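Local coordinates for periplasmic solute binding protein (Candidatus liberibacter, PDB 4UDN) that binds zinc or manganese in the periplasm and, as a ZnuA-family solute-binding protein, probably delivers the metal to an uptake transporter, at residues L56-G61 with I82-G87. Residues are numbered along the deposited sequence; the frame is centred on the assembly and turned at random.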
ATOM      1  N   LEU A  56     -20.450   0.335  -7.226  1.00 21.67           N
ATOM      2  CA  LEU A  56     -19.691  -0.346  -6.202  1.00 21.58           C
ATOM      3  C   LEU A  56     -18.531   0.560  -5.806  1.00 18.59           C
ATOM      4  O   LEU A  56     -17.920   1.180  -6.672  1.00 21.92           O
ATOM      5  CB  LEU A  56     -19.163  -1.676  -6.758  1.00 20.48           C
ATOM      6  CG  LEU A  56     -18.239  -2.493  -5.851  1.00 18.13           C
ATOM      7  CD1 LEU A  56     -18.974  -2.855  -4.589  1.00 20.47           C
ATOM      8  CD2 LEU A  56     -17.774  -3.762  -6.552  1.00 18.48           C
ATOM      9  N   ILE A  57     -18.232   0.632  -4.514  1.00 16.29           N
ATOM     10  CA  ILE A  57     -17.114   1.430  -4.035  1.00 16.85           C
ATOM     11  C   ILE A  57     -16.146   0.551  -3.245  1.00 17.01           C
ATOM     12  O   ILE A  57     -16.558  -0.157  -2.335  1.00 16.00           O
ATOM     13  CB  ILE A  57     -17.586   2.604  -3.158  1.00 15.73           C
ATOM     14  CG1 ILE A  57     -18.524   3.516  -3.951  1.00 17.93           C
ATOM     15  CG2 ILE A  57     -16.410   3.419  -2.680  1.00 15.53           C
ATOM     16  CD1 ILE A  57     -19.121   4.661  -3.145  1.00 18.28           C
ATOM     17  N   LEU A  58     -14.866   0.630  -3.595  1.00 16.09           N
ATOM     18  CA  LEU A  58     -13.827  -0.205  -3.008  1.00 17.74           C
ATOM     19  C   LEU A  58     -12.876   0.634  -2.149  1.00 17.22           C
ATOM     20  O   LEU A  58     -12.197   1.508  -2.649  1.00 15.54           O
ATOM     21  CB  LEU A  58     -13.043  -0.886  -4.131  1.00 17.97           C
ATOM     22  CG  LEU A  58     -13.868  -1.764  -5.073  1.00 18.66           C
ATOM     23  CD1 LEU A  58     -13.025  -2.397  -6.170  1.00 18.55           C
ATOM     24  CD2 LEU A  58     -14.569  -2.838  -4.274  1.00 20.55           C
ATOM     25  N   CYS A  59     -12.846   0.373  -0.853  1.00 19.20           N
ATOM     26  CA  CYS A  59     -11.938   1.072   0.061  1.00 19.42           C
ATOM     27  C   CYS A  59     -10.922   0.099   0.619  1.00 18.17           C
ATOM     28  O   CYS A  59     -11.106  -1.108   0.565  1.00 17.25           O
ATOM     29  CB  CYS A  59     -12.720   1.651   1.231  1.00 19.27           C
ATOM     30  SG  CYS A  59     -13.915   2.893   0.725  1.00 23.92           S
ATOM     31  N   ASN A  60      -9.850   0.649   1.155  1.00 18.44           N
ATOM     32  CA  ASN A  60      -8.838  -0.107   1.839  1.00 19.14           C
ATOM     33  C   ASN A  60      -9.313  -0.537   3.223  1.00 20.53           C
ATOM     34  O   ASN A  60      -8.978  -1.618   3.681  1.00 22.69           O
ATOM     35  CB  ASN A  60      -7.608   0.786   2.025  1.00 21.88           C
ATOM     36  CG  ASN A  60      -6.362   0.014   2.425  1.00 17.91           C
ATOM     37  OD1 ASN A  60      -5.791  -0.712   1.618  1.00 21.64           O
ATOM     38  ND2 ASN A  60      -5.891   0.235   3.627  1.00 20.28           N
ATOM     39  N   GLY A  61     -10.076   0.324   3.897  1.00 17.52           N
ATOM     40  CA  GLY A  61     -10.271   0.183   5.340  1.00 16.41           C
ATOM     41  C   GLY A  61      -8.983   0.514   6.070  1.00 18.32           C
ATOM     42  O   GLY A  61      -8.153   1.280   5.563  1.00 15.16           O
ATOM     43  N   ILE A  82     -17.149  -1.760  -0.136  1.00 21.85           N
ATOM     44  CA  ILE A  82     -16.404  -2.969   0.229  1.00 21.88           C
ATOM     45  C   ILE A  82     -15.043  -2.586   0.764  1.00 18.19           C
ATOM     46  O   ILE A  82     -14.371  -1.763   0.177  1.00 23.57           O
ATOM     47  CB  ILE A  82     -16.198  -3.896  -0.984  1.00 24.96           C
ATOM     48  CG1 ILE A  82     -17.545  -4.341  -1.572  1.00 24.41           C
ATOM     49  CG2 ILE A  82     -15.337  -5.101  -0.625  1.00 24.60           C
ATOM     50  CD1 ILE A  82     -18.509  -4.974  -0.610  1.00 25.68           C
ATOM     51  N   THR A  83     -14.636  -3.177   1.884  1.00 18.47           N
ATOM     52  CA  THR A  83     -13.285  -2.991   2.365  1.00 20.31           C
ATOM     53  C   THR A  83     -12.471  -4.202   1.894  1.00 20.06           C
ATOM     54  O   THR A  83     -12.726  -5.359   2.261  1.00 18.24           O
ATOM     55  CB  THR A  83     -13.175  -2.766   3.889  1.00 22.39           C
ATOM     56  OG1 THR A  83     -13.050  -4.013   4.555  1.00 33.31           O
ATOM     57  CG2 THR A  83     -14.345  -2.029   4.425  1.00 20.04           C
ATOM     58  N   VAL A  84     -11.501  -3.919   1.039  1.00 20.11           N
ATOM     59  CA  VAL A  84     -10.773  -4.960   0.358  1.00 18.68           C
ATOM     60  C   VAL A  84      -9.647  -5.578   1.186  1.00 19.23           C
ATOM     61  O   VAL A  84      -8.996  -6.508   0.735  1.00 18.00           O
ATOM     62  CB  VAL A  84     -10.218  -4.454  -0.973  1.00 18.59           C
ATOM     63  CG1 VAL A  84     -11.352  -3.892  -1.844  1.00 20.75           C
ATOM     64  CG2 VAL A  84      -9.115  -3.446  -0.746  1.00 19.02           C
ATOM     65  N   THR A  85      -9.403  -5.039   2.375  1.00 21.17           N
ATOM     66  CA  THR A  85      -8.505  -5.665   3.340  1.00 22.11           C
ATOM     67  C   THR A  85      -9.171  -6.691   4.298  1.00 25.49           C
ATOM     68  O   THR A  85      -8.509  -7.187   5.211  1.00 28.95           O
ATOM     69  CB  THR A  85      -7.811  -4.599   4.193  1.00 19.20           C
ATOM     70  OG1 THR A  85      -8.804  -3.749   4.764  1.00 14.90           O
ATOM     71  CG2 THR A  85      -6.814  -3.780   3.354  1.00 16.83           C
ATOM     72  N   ASP A  86     -10.453  -7.007   4.120  1.00 23.70           N
ATOM     73  CA  ASP A  86     -11.090  -8.103   4.898  1.00 28.18           C
ATOM     74  C   ASP A  86     -10.232  -9.384   4.957  1.00 27.08           C
ATOM     75  O   ASP A  86      -9.684  -9.815   3.949  1.00 27.55           O
ATOM     76  CB  ASP A  86     -12.466  -8.464   4.320  1.00 28.77           C
ATOM     77  CG  ASP A  86     -13.535  -7.448   4.668  1.00 42.27           C
ATOM     78  OD1 ASP A  86     -13.285  -6.586   5.554  1.00 41.84           O
ATOM     79  OD2 ASP A  86     -14.627  -7.508   4.047  1.00 50.12           O
ATOM     80  N   GLY A  87     -10.135  -9.978   6.149  1.00 29.02           N
ATOM     81  CA  GLY A  87      -9.297 -11.156   6.390  1.00 26.12           C
ATOM     82  C   GLY A  87      -7.835 -10.860   6.723  1.00 27.54           C
ATOM     83  O   GLY A  87      -7.053 -11.776   6.919  1.00 33.47           O
TER
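Ile82 is gripped through both its backbone polar atoms by the neighbouring strand: its N donates to Ile57 O at 2.8 Å, and its O accepts from Cys59 N with an N-H...O angle of 171°. Val84 N then reaches Cys59 O at 2.9 Å and completes the parallel bridge of Cys59 with Thr83. The tightly packed face is the one bearing Leu56, Leu58, Ile82 and Val84. There Leu58 lies alongside Ile82, CD2 3.8 Å from CB, while Leu56, its CG anti to the backbone N (chi1 175°), swings CD1 to 3.7 Å from Ile82 CG1. Helices 12-22 and 111-128 cover this layer. Strand 80-83 is the edge of the four-stranded parallel sheet of a ZnuA-type lobe, in which 56-59 pairs on its other side with 6-9. Past the strand ends, Thr85 OG1 is modelled doubtfully close to Asn60 O. Asn60 OD1 bonds Tyr117 OH and ND2 bonds Pro105 O; this side chain lies about 7 Å from that of the metal ligand His106. Across the two strands the side chains of Cys59 and Thr83 touch little; Phe72 covers Cys59, whereas Thr83 is partly exposed and its type I turn leads out to solvent at Asp86.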